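Local atomic coordinates of glutathione S-transferase family protein (Populus trichocarpa, PDB entry 5F06), a protein that probably catalyses the conjugation of glutathione to electrophilic compounds with release of a halide, a detoxification reaction, and binds glutathione. Residues 127-130 and 131-134; 99-102 and 103-107; 193-196 and 197-201; 70-73 and 74-78. All coordinates share one frame; numbering follows the deposited sequence. Where two conformers were deposited one is given.

Overall arrangement
All four contacts are local, each joining residues about one helical turn apart, so none closes a long loop; along the chain they come in series, with no nesting or crossing. Contact 4 comes first, at the end of helix 66-76 in the thioredoxin-like N-terminal domain, tied to strand 55-58. Contact 2 follows in helix 90-120, its centre about 19 Å from that of contact 4; it packs on helix 130-153, and both contacts touch the second subunit. Contact 1 starts helix 130-153 at the surface and rests on helix 90-120. Contact 3, last, leads from helix 189-198 to helix 202-210 and packs on helix 170-176; its nearest atoms lie about 5 Å from contact 2.

Contact 1 of 4, residues 127-130 and 131-134; sequences SPDQ and TIID
Asp129 reaches forward to Thr131 and Ile132 and forms the N-cap of helix 130-153. Its OD1 accepts from Ile132 N at 3.1 Å, the donor standing above the carboxylate plane, 58° out of it. Thr131 N lies 2.9 Å from the same Asp129 OD1, but the bond is strongly bent and weak. Aspartate suits the position because its short side chain can turn onto the first amides of the helix, which have no earlier helical carbonyl to bind, and its negative charge probably also interacts well with the positive end of the helix. Asp129's own N turns elsewhere, to Gln117 OE1 on helix 90-120.

The main chain continues the pattern in the usual i to i+4 way: Ile133 N donates to Asp129 O, and Asp134 N to Gln130 O.

Apolar contacts join the same residues. Pro128 CB and Ile133 CD1 meet at 3.9 Å, joining the residue before the cap to the fourth residue after it, which is a hydrophobic staple. Ile133 is buried and also packs on Gln117 and Phe118 of helix 90-120, so a branched aliphatic residue fits there. Ile132 lays CG1 across the Asp129 carboxylate, 3.6 Å from its CG.

On the exposed side a polar pair spans one turn. Gln130 bends at chi2, which swings its amide over toward Asp134. The two planar groups are turned 50° apart, and Gln130 NE2 donates within its own amide plane to the syn side of Asp134 OD1, 2.8 Å away and 30° out of the carboxylate plane.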
loop_
_atom_site.group_PDB
_atom_site.type_symbol
_atom_site.label_atom_id
_atom_site.label_comp_id
_atom_site.label_asym_id
_atom_site.label_seq_id
_atom_site.Cartn_x
_atom_site.Cartn_y
_atom_site.Cartn_z
ATOM N N SER A 127 -22.361 -16.675 8.617
ATOM C CA SER A 127 -21.358 -17.572 9.172
ATOM C C SER A 127 -20.048 -17.352 8.430
ATOM O O SER A 127 -20.059 -16.976 7.258
ATOM C CB SER A 127 -21.797 -19.032 9.054
ATOM O OG SER A 127 -22.981 -19.272 9.791
ATOM N N PRO A 128 -18.910 -17.579 9.110
ATOM C CA PRO A 128 -17.628 -17.490 8.411
ATOM C C PRO A 128 -17.579 -18.409 7.195
ATOM O O PRO A 128 -18.044 -19.549 7.262
ATOM C CB PRO A 128 -16.617 -17.928 9.473
ATOM C CG PRO A 128 -17.268 -17.599 10.765
ATOM C CD PRO A 128 -18.733 -17.828 10.553
ATOM N N ASP A 129 -17.037 -17.902 6.094
ATOM C CA ASP A 129 -16.928 -18.667 4.860
ATOM C C ASP A 129 -15.620 -19.443 4.868
ATOM O O ASP A 129 -14.551 -18.862 4.696
ATOM C CB ASP A 129 -17.005 -17.734 3.646
ATOM C CG ASP A 129 -17.055 -18.482 2.321
ATOM O OD1 ASP A 129 -16.340 -19.495 2.165
ATOM O OD2 ASP A 129 -17.812 -18.047 1.428
ATOM N N GLN A 130 -15.709 -20.756 5.058
ATOM C CA GLN A 130 -14.517 -21.583 5.217
ATOM C C GLN A 130 -13.685 -21.619 3.940
ATOM O O GLN A 130 -12.461 -21.748 3.994
ATOM C CB GLN A 130 -14.897 -23.007 5.626
ATOM C CG GLN A 130 -13.725 -23.830 6.135
ATOM C CD GLN A 130 -13.185 -23.322 7.460
ATOM O OE1 GLN A 130 -13.946 -23.054 8.392
ATOM N NE2 GLN A 130 -11.868 -23.181 7.548
ATOM N N THR A 131 -14.353 -21.504 2.795
ATOM C CA THR A 131 -13.665 -21.463 1.508
ATOM C C THR A 131 -12.761 -20.233 1.410
ATOM O O THR A 131 -11.606 -20.333 1.000
ATOM C CB THR A 131 -14.671 -21.462 0.329
ATOM O OG1 THR A 131 -15.515 -22.615 0.418
ATOM C CG2 THR A 131 -13.946 -21.472 -1.011
ATOM N N ILE A 132 -13.287 -19.072 1.791
ATOM C CA ILE A 132 -12.511 -17.839 1.744
ATOM C C ILE A 132 -11.386 -17.903 2.777
ATOM O O ILE A 132 -10.268 -17.473 2.506
ATOM C CB ILE A 132 -13.407 -16.606 1.984
ATOM C CG1 ILE A 132 -14.433 -16.497 0.851
ATOM C CG2 ILE A 132 -12.568 -15.324 2.071
ATOM C CD1 ILE A 132 -15.446 -15.381 1.020
ATOM N N ILE A 133 -11.678 -18.462 3.949
ATOM C CA ILE A 133 -10.658 -18.656 4.979
ATOM C C ILE A 133 -9.526 -19.549 4.459
ATOM O O ILE A 133 -8.358 -19.160 4.501
ATOM C CB ILE A 133 -11.264 -19.271 6.264
ATOM C CG1 ILE A 133 -12.234 -18.277 6.910
ATOM C CG2 ILE A 133 -10.166 -19.653 7.271
ATOM C CD1 ILE A 133 -13.093 -18.874 8.011
ATOM N N ASP A 134 -9.873 -20.731 3.959
ATOM C CA ASP A 134 -8.866 -21.712 3.547
ATOM C C ASP A 134 -7.987 -21.185 2.418
ATOM O O ASP A 134 -6.767 -21.352 2.437
ATOM C CB ASP A 134 -9.533 -23.020 3.112
ATOM C CG ASP A 134 -10.194 -23.752 4.265
ATOM O OD1 ASP A 134 -10.023 -23.326 5.425
ATOM O OD2 ASP A 134 -10.878 -24.764 4.006
#

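Contact 2 of 4, residues 99-102 and 103-107; sequences WTEV and ESHRY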
loop_
_atom_site.group_PDB
_atom_site.type_symbol
_atom_site.label_atom_id
_atom_site.label_comp_id
_atom_site.label_asym_id
_atom_site.label_seq_id
_atom_site.Cartn_x
_atom_site.Cartn_y
_atom_site.Cartn_z
ATOM N N TRP A 99 9.562 -3.156 2.844
ATOM C CA TRP A 99 8.767 -4.111 3.594
ATOM C C TRP A 99 7.448 -3.534 4.105
ATOM O O TRP A 99 6.541 -4.304 4.416
ATOM C CB TRP A 99 9.611 -4.689 4.732
ATOM C CG TRP A 99 10.656 -5.594 4.159
ATOM C CD1 TRP A 99 11.937 -5.261 3.829
ATOM C CD2 TRP A 99 10.490 -6.970 3.790
ATOM N NE1 TRP A 99 12.582 -6.348 3.290
ATOM C CE2 TRP A 99 11.719 -7.408 3.257
ATOM C CE3 TRP A 99 9.427 -7.873 3.867
ATOM C CZ2 TRP A 99 11.913 -8.713 2.809
ATOM C CZ3 TRP A 99 9.622 -9.167 3.418
ATOM C CH2 TRP A 99 10.853 -9.574 2.894
ATOM N N THR A 100 7.307 -2.208 4.147
ATOM C CA THR A 100 5.979 -1.632 4.377
ATOM C C THR A 100 5.124 -1.844 3.134
ATOM O O THR A 100 3.912 -2.039 3.240
ATOM C CB THR A 100 5.994 -0.118 4.724
ATOM O OG1 THR A 100 6.636 0.636 3.689
ATOM C CG2 THR A 100 6.691 0.133 6.060
ATOM N N GLU A 101 5.752 -1.819 1.960
ATOM C CA GLU A 101 5.022 -2.061 0.724
ATOM C C GLU A 101 4.659 -3.535 0.617
ATOM O O GLU A 101 3.607 -3.871 0.094
ATOM C CB GLU A 101 5.826 -1.626 -0.501
ATOM C CG GLU A 101 5.829 -0.128 -0.723
ATOM C CD GLU A 101 4.435 0.426 -0.952
ATOM O OE1 GLU A 101 3.677 -0.175 -1.743
ATOM O OE2 GLU A 101 4.094 1.457 -0.333
ATOM N N VAL A 102 5.525 -4.406 1.124
ATOM C CA VAL A 102 5.228 -5.833 1.160
ATOM C C VAL A 102 3.993 -6.079 2.024
ATOM O O VAL A 102 3.122 -6.866 1.662
ATOM C CB VAL A 102 6.425 -6.652 1.697
ATOM C CG1 VAL A 102 6.012 -8.086 2.041
ATOM C CG2 VAL A 102 7.550 -6.656 0.680
ATOM N N GLU A 103 3.915 -5.397 3.161
ATOM C CA GLU A 103 2.759 -5.535 4.042
ATOM C C GLU A 103 1.480 -5.074 3.348
ATOM O O GLU A 103 0.434 -5.722 3.459
ATOM C CB GLU A 103 2.972 -4.749 5.337
ATOM C CG GLU A 103 1.915 -5.013 6.419
ATOM C CD GLU A 103 0.673 -4.147 6.281
ATOM O OE1 GLU A 103 0.791 -3.002 5.787
ATOM O OE2 GLU A 103 -0.423 -4.606 6.676
ATOM N N SER A 104 1.562 -3.964 2.620
ATOM C CA SER A 104 0.390 -3.411 1.952
ATOM C C SER A 104 -0.122 -4.282 0.802
ATOM O O SER A 104 -1.334 -4.443 0.639
ATOM C CB SER A 104 0.696 -2.011 1.418
ATOM O OG SER A 104 0.820 -1.083 2.479
ATOM N N HIS A 105 0.789 -4.828 0.002
ATOM C CA HIS A 105 0.399 -5.461 -1.263
ATOM C C HIS A 105 0.488 -6.980 -1.261
ATOM O O HIS A 105 0.013 -7.622 -2.201
ATOM C CB HIS A 105 1.254 -4.910 -2.404
ATOM C CG HIS A 105 1.024 -3.456 -2.667
ATOM N ND1 HIS A 105 0.028 -3.000 -3.502
ATOM C CD2 HIS A 105 1.643 -2.356 -2.182
ATOM C CE1 HIS A 105 0.055 -1.679 -3.532
ATOM N NE2 HIS A 105 1.024 -1.265 -2.737
ATOM N N ARG A 106 1.084 -7.549 -0.217
ATOM C CA ARG A 106 1.241 -8.999 -0.126
ATOM C C ARG A 106 0.681 -9.581 1.179
ATOM O O ARG A 106 -0.108 -10.521 1.140
ATOM C CB ARG A 106 2.715 -9.371 -0.290
ATOM C CG ARG A 106 3.298 -8.877 -1.612
ATOM C CD ARG A 106 4.681 -9.415 -1.883
ATOM N NE ARG A 106 5.157 -9.016 -3.210
ATOM C CZ ARG A 106 4.871 -9.659 -4.339
ATOM N NH1 ARG A 106 4.102 -10.743 -4.324
ATOM N NH2 ARG A 106 5.354 -9.218 -5.491
ATOM N N TYR A 107 1.060 -9.026 2.327
ATOM C CA TYR A 107 0.586 -9.554 3.603
ATOM C C TYR A 107 -0.887 -9.198 3.857
ATOM O O TYR A 107 -1.706 -10.082 4.120
ATOM C CB TYR A 107 1.455 -9.040 4.751
ATOM C CG TYR A 107 1.280 -9.776 6.066
ATOM C CD1 TYR A 107 0.328 -9.369 6.995
ATOM C CD2 TYR A 107 2.082 -10.862 6.387
ATOM C CE1 TYR A 107 0.173 -10.033 8.202
ATOM C CE2 TYR A 107 1.937 -11.529 7.592
ATOM C CZ TYR A 107 0.985 -11.110 8.495
ATOM O OH TYR A 107 0.840 -11.780 9.688
HETATM O O HOH W 1 2.612 -1.177 5.262
HETATM O O HOH W 2 1.122 1.374 0.061
#
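Val102 O takes two backbone donors, Arg106 N at 2.9 Å and Tyr107 N at 3.1 Å. The second, five residues on, marks a pi-type turn within helix 90-120. Before it the pattern is alpha-helical, as in the bond from His105 N to Glu101 O.

Among the side chains, Glu101 and His105 run side by side. CG of Glu101 is anti to the carbonyl carbon (chi1 -77°), and a further bend at chi2 brings OE1 to the edge of the imidazole, 3.0 Å from His105 CD2. The ring's NE2 bonds to Ser104 OG of the second subunit, and bound glutathione touches His105. With an alanine in place of His105, the serine of the second subunit would probably lose this partner and a gap would open beside the Glu101 carboxylate.

Water adds further polar links. One molecule donates to Thr100 O and to Glu103 OE1, 2.6 Å from each; Glu103 OE1 also forms a salt bridge with Arg67, a glutathione-binding residue, so a buried acid is well placed here. Another donates to Glu101 OE2, 3.0 Å away, and accepts a weak bond from Ser104 OG.

Arg106 reaches the second subunit, pairing with Glu65 and Gln52 there. The other flank faces inward: Val102 and Tyr107 pack on helix 130-153, Trp99 meets both that helix and helix 164-167, and Tyr107 OH bonds to Thr173 on helix 170-176.

Contact 3 of 4, residues 193-196 and 197-201; sequences AWWE and DISSR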
loop_
_atom_site.group_PDB
_atom_site.type_symbol
_atom_site.label_atom_id
_atom_site.label_comp_id
_atom_site.label_asym_id
_atom_site.label_seq_id
_atom_site.Cartn_x
_atom_site.Cartn_y
_atom_site.Cartn_z
ATOM N N ALA A 193 8.574 -16.651 16.575
ATOM C CA ALA A 193 9.407 -15.925 17.528
ATOM C C ALA A 193 9.349 -14.420 17.258
ATOM O O ALA A 193 9.286 -13.616 18.189
ATOM C CB ALA A 193 10.834 -16.428 17.463
ATOM N N TRP A 194 9.367 -14.053 15.979
ATOM C CA TRP A 194 9.224 -12.654 15.562
ATOM C C TRP A 194 7.909 -12.068 16.070
ATOM O O TRP A 194 7.885 -10.982 16.645
ATOM C CB TRP A 194 9.314 -12.565 14.037
ATOM C CG TRP A 194 8.851 -11.282 13.411
ATOM C CD1 TRP A 194 9.514 -10.083 13.384
ATOM C CD2 TRP A 194 7.636 -11.080 12.678
ATOM N NE1 TRP A 194 8.776 -9.150 12.692
ATOM C CE2 TRP A 194 7.623 -9.737 12.248
ATOM C CE3 TRP A 194 6.555 -11.903 12.350
ATOM C CZ2 TRP A 194 6.571 -9.204 11.511
ATOM C CZ3 TRP A 194 5.513 -11.369 11.620
ATOM C CH2 TRP A 194 5.528 -10.033 11.208
ATOM N N TRP A 195 6.820 -12.803 15.880
ATOM C CA TRP A 195 5.513 -12.354 16.348
ATOM C C TRP A 195 5.486 -12.162 17.864
ATOM O O TRP A 195 4.998 -11.148 18.364
ATOM C CB TRP A 195 4.428 -13.350 15.948
ATOM C CG TRP A 195 3.156 -13.099 16.676
ATOM C CD1 TRP A 195 2.579 -13.898 17.619
ATOM C CD2 TRP A 195 2.312 -11.953 16.547
ATOM N NE1 TRP A 195 1.420 -13.321 18.081
ATOM C CE2 TRP A 195 1.233 -12.127 17.437
ATOM C CE3 TRP A 195 2.362 -10.795 15.763
ATOM C CZ2 TRP A 195 0.208 -11.188 17.561
ATOM C CZ3 TRP A 195 1.342 -9.864 15.888
ATOM C CH2 TRP A 195 0.280 -10.068 16.780
ATOM N N GLU A 196 6.007 -13.150 18.583
ATOM C CA GLU A 196 6.034 -13.115 20.041
ATOM C C GLU A 196 6.871 -11.938 20.526
ATOM O O GLU A 196 6.593 -11.355 21.575
ATOM C CB GLU A 196 6.568 -14.445 20.585
ATOM C CG GLU A 196 5.588 -15.597 20.377
ATOM C CD GLU A 196 6.207 -16.971 20.540
ATOM O OE1 GLU A 196 7.452 -17.088 20.604
ATOM O OE2 GLU A 196 5.430 -17.946 20.601
ATOM N N ASP A 197 7.885 -11.586 19.742
ATOM C CA ASP A 197 8.731 -10.431 20.022
ATOM C C ASP A 197 7.952 -9.121 19.858
ATOM O O ASP A 197 7.767 -8.382 20.823
ATOM C CB ASP A 197 9.956 -10.448 19.095
ATOM C CG ASP A 197 10.921 -9.293 19.346
ATOM O OD1 ASP A 197 10.601 -8.371 20.127
ATOM O OD2 ASP A 197 12.014 -9.305 18.738
ATOM N N ILE A 198 7.501 -8.830 18.638
ATOM C CA ILE A 198 6.906 -7.525 18.369
ATOM C C ILE A 198 5.578 -7.351 19.111
ATOM O O ILE A 198 5.238 -6.240 19.514
ATOM C CB ILE A 198 6.703 -7.286 16.847
ATOM C CG1 ILE A 198 5.689 -8.269 16.252
ATOM C CG2 ILE A 198 8.049 -7.374 16.123
ATOM C CD1 ILE A 198 5.335 -7.993 14.786
ATOM N N SER A 199 4.844 -8.439 19.324
ATOM C CA SER A 199 3.554 -8.356 20.012
ATOM C C SER A 199 3.698 -8.163 21.531
ATOM O O SER A 199 2.706 -7.894 22.220
ATOM C CB SER A 199 2.713 -9.606 19.720
ATOM O OG SER A 199 3.278 -10.782 20.281
ATOM N N SER A 200 4.920 -8.289 22.050
ATOM C CA SER A 200 5.169 -8.099 23.476
ATOM C C SER A 200 5.829 -6.749 23.774
ATOM O O SER A 200 6.160 -6.461 24.920
ATOM C CB SER A 200 6.040 -9.236 24.034
ATOM O OG SER A 200 7.342 -9.219 23.473
ATOM N N ARG A 201 6.026 -5.926 22.749
ATOM C CA ARG A 201 6.564 -4.588 22.960
ATOM C C ARG A 201 5.584 -3.774 23.798
ATOM O O ARG A 201 4.373 -3.899 23.615
ATOM C CB ARG A 201 6.830 -3.890 21.628
ATOM C CG ARG A 201 7.913 -4.553 20.788
ATOM C CD ARG A 201 8.097 -3.834 19.459
ATOM N NE ARG A 201 8.543 -2.450 19.619
ATOM C CZ ARG A 201 9.816 -2.059 19.692
ATOM N NH1 ARG A 201 10.800 -2.944 19.621
ATOM N NH2 ARG A 201 10.107 -0.772 19.833
#
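Trp194 and Trp195 each receive a side chain from one turn further on, Ile198 and Ser199 respectively, and these two pairs form the tight half of the contact. Ile198 CD1 lies over the six-membered ring of Trp194, a CH-pi contact 4.0 Å from the centroid, and comes to 3.7 Å from Trp194 CZ2 near the rim. Its CG1 takes the crowded position between backbone N and carbonyl carbon (chi1 65°), which carries CD1 back along the helix onto the indole. Ser199 CB sits over the benzo ring of Trp195, 3.6 Å from the centroid and 11° off the normal.

Ser199 OG donates to Trp195 O at 2.6 Å and Ser199 N to the same oxygen at 2.9 Å, the two arriving from opposite faces of the carbonyl plane. The small side chain thus sets CB on the ring face, while the backbone carbonyl satisfies its hydroxyl. Indoles suit the buried face: Trp195 packs on helix 170-176, and Trp194 NE1 is hydrogen-bonded to Asp166 OD1.

The solvent side is looser. Ala193 and Glu196 are exposed, and Glu196 stretches out to a salt bridge with Lys192. Ser200 OG stands 3.0 Å from Glu196 O, in a type I beta turn running from Ile198 to Arg201.

Arg201 is the N-cap residue of helix 202-210, so the segment is a tight type I turn joining two consecutive helices, 189-198 and 202-210, in the all-helical C-terminal domain of a glutathione transferase.

Contact 4 of 4, residues 70-73 and 74-78; sequences TSYI and AEKFK
Lys76 lies alongside Tyr72, the two side chains pointing the same way from successive turns of helix 66-76. At its base, Lys76 CB is 3.3 Å from Tyr72 O, the oxygen that accepts from Lys76 N. Lys76 CG stands over the centre of the Phe77 ring, 3.9 Å above its plane. Extended from there (chi2 165°, chi3 177°), the chain brings Lys76 CD to 3.3 Å from Tyr72 OH and 3.7 Å from Tyr72 CZ, while Lys76 CE passes 3.9 Å from Tyr72 OH. At the tip, Lys76 NZ donates to a water 3.0 Å away, and that water donates to Tyr72 OH. A long lysine suits the place, its methylenes lying along the phenol and its charge forming a salt bridge with Glu58 OE2.

Tyr72 OH bonds to the other oxygen, Glu58 OE1, and its ring packs on Leu61 and Leu63 of strand 61-64 and on Ala94 of the second subunit. A phenylalanine at Tyr72 would probably leave Glu58 OE1 and the bridging water each short of a partner.

As the helix ends, Phe77 N donates to Ile73 O at 3.1 Å. One carboxylate, that of Glu58, is thus shared by a phenol and an ammonium group and links the end of this helix to strand 55-58.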
loop_
_atom_site.group_PDB
_atom_site.type_symbol
_atom_site.label_atom_id
_atom_site.label_comp_id
_atom_site.label_asym_id
_atom_site.label_seq_id
_atom_site.Cartn_x
_atom_site.Cartn_y
_atom_site.Cartn_z
ATOM N N THR A 70 0.297 6.805 10.120
ATOM C CA THR A 70 1.504 6.342 10.802
ATOM C C THR A 70 2.758 6.915 10.145
ATOM O O THR A 70 3.687 7.336 10.833
ATOM C CB THR A 70 1.609 4.811 10.818
ATOM O OG1 THR A 70 1.542 4.301 9.478
ATOM C CG2 THR A 70 0.491 4.197 11.665
ATOM N N SER A 71 2.777 6.922 8.815
ATOM C CA SER A 71 3.912 7.442 8.061
ATOM C C SER A 71 4.113 8.930 8.357
ATOM O O SER A 71 5.239 9.394 8.558
ATOM C CB SER A 71 3.701 7.212 6.558
ATOM O OG SER A 71 4.817 7.644 5.798
ATOM N N TYR A 72 3.013 9.671 8.388
ATOM C CA TYR A 72 3.050 11.084 8.742
ATOM C C TYR A 72 3.646 11.291 10.132
ATOM O O TYR A 72 4.587 12.069 10.310
ATOM C CB TYR A 72 1.642 11.676 8.684
ATOM C CG TYR A 72 1.586 13.104 9.141
ATOM C CD1 TYR A 72 2.207 14.106 8.407
ATOM C CD2 TYR A 72 0.915 13.458 10.303
ATOM C CE1 TYR A 72 2.164 15.417 8.814
ATOM C CE2 TYR A 72 0.867 14.777 10.721
ATOM C CZ TYR A 72 1.493 15.750 9.971
ATOM O OH TYR A 72 1.455 17.068 10.368
ATOM N N ILE A 73 3.089 10.587 11.110
ATOM C CA ILE A 73 3.543 10.681 12.493
ATOM C C ILE A 73 5.017 10.292 12.614
ATOM O O ILE A 73 5.802 10.990 13.260
ATOM C CB ILE A 73 2.678 9.784 13.405
ATOM C CG1 ILE A 73 1.258 10.351 13.493
ATOM C CG2 ILE A 73 3.279 9.672 14.802
ATOM C CD1 ILE A 73 0.255 9.408 14.135
ATOM N N ALA A 74 5.391 9.187 11.979
ATOM C CA ALA A 74 6.763 8.694 12.044
ATOM C C ALA A 74 7.755 9.689 11.442
ATOM O O ALA A 74 8.860 9.863 11.955
ATOM C CB ALA A 74 6.871 7.349 11.339
ATOM N N GLU A 75 7.355 10.350 10.362
ATOM C CA GLU A 75 8.220 11.315 9.695
ATOM C C GLU A 75 8.290 12.634 10.469
ATOM O O GLU A 75 9.367 13.208 10.633
ATOM C CB GLU A 75 7.732 11.562 8.263
ATOM C CG GLU A 75 8.434 12.700 7.532
ATOM C CD GLU A 75 9.924 12.465 7.380
ATOM O OE1 GLU A 75 10.693 13.446 7.468
ATOM O OE2 GLU A 75 10.328 11.301 7.168
ATOM N N LYS A 76 7.144 13.106 10.948
ATOM C CA LYS A 76 7.069 14.421 11.572
ATOM C C LYS A 76 7.812 14.471 12.903
ATOM O O LYS A 76 8.454 15.471 13.225
ATOM C CB LYS A 76 5.611 14.832 11.784
ATOM C CG LYS A 76 5.465 16.149 12.536
ATOM C CD LYS A 76 4.067 16.714 12.422
ATOM C CE LYS A 76 3.918 17.985 13.235
ATOM N NZ LYS A 76 2.701 18.741 12.828
ATOM N N PHE A 77 7.728 13.394 13.672
ATOM C CA PHE A 77 8.338 13.363 14.999
ATOM C C PHE A 77 9.626 12.542 14.999
ATOM O O PHE A 77 9.888 11.761 15.908
ATOM C CB PHE A 77 7.328 12.833 16.009
ATOM C CG PHE A 77 6.106 13.690 16.108
ATOM C CD1 PHE A 77 6.146 14.886 16.802
ATOM C CD2 PHE A 77 4.934 13.330 15.470
ATOM C CE1 PHE A 77 5.032 15.693 16.885
ATOM C CE2 PHE A 77 3.813 14.136 15.549
ATOM C CZ PHE A 77 3.863 15.320 16.257
ATOM N N LYS A 78 10.430 12.759 13.964
ATOM C CA LYS A 78 11.770 12.181 13.871
ATOM C C LYS A 78 12.652 12.632 15.036
ATOM O O LYS A 78 12.734 13.817 15.342
ATOM C CB LYS A 78 12.420 12.560 12.533
ATOM C CG LYS A 78 12.342 14.041 12.165
ATOM C CD LYS A 78 12.648 14.262 10.678
ATOM C CE LYS A 78 14.134 14.174 10.380
ATOM N NZ LYS A 78 14.433 14.470 8.944
HETATM O O HOH W 3 2.111 19.414 9.982
#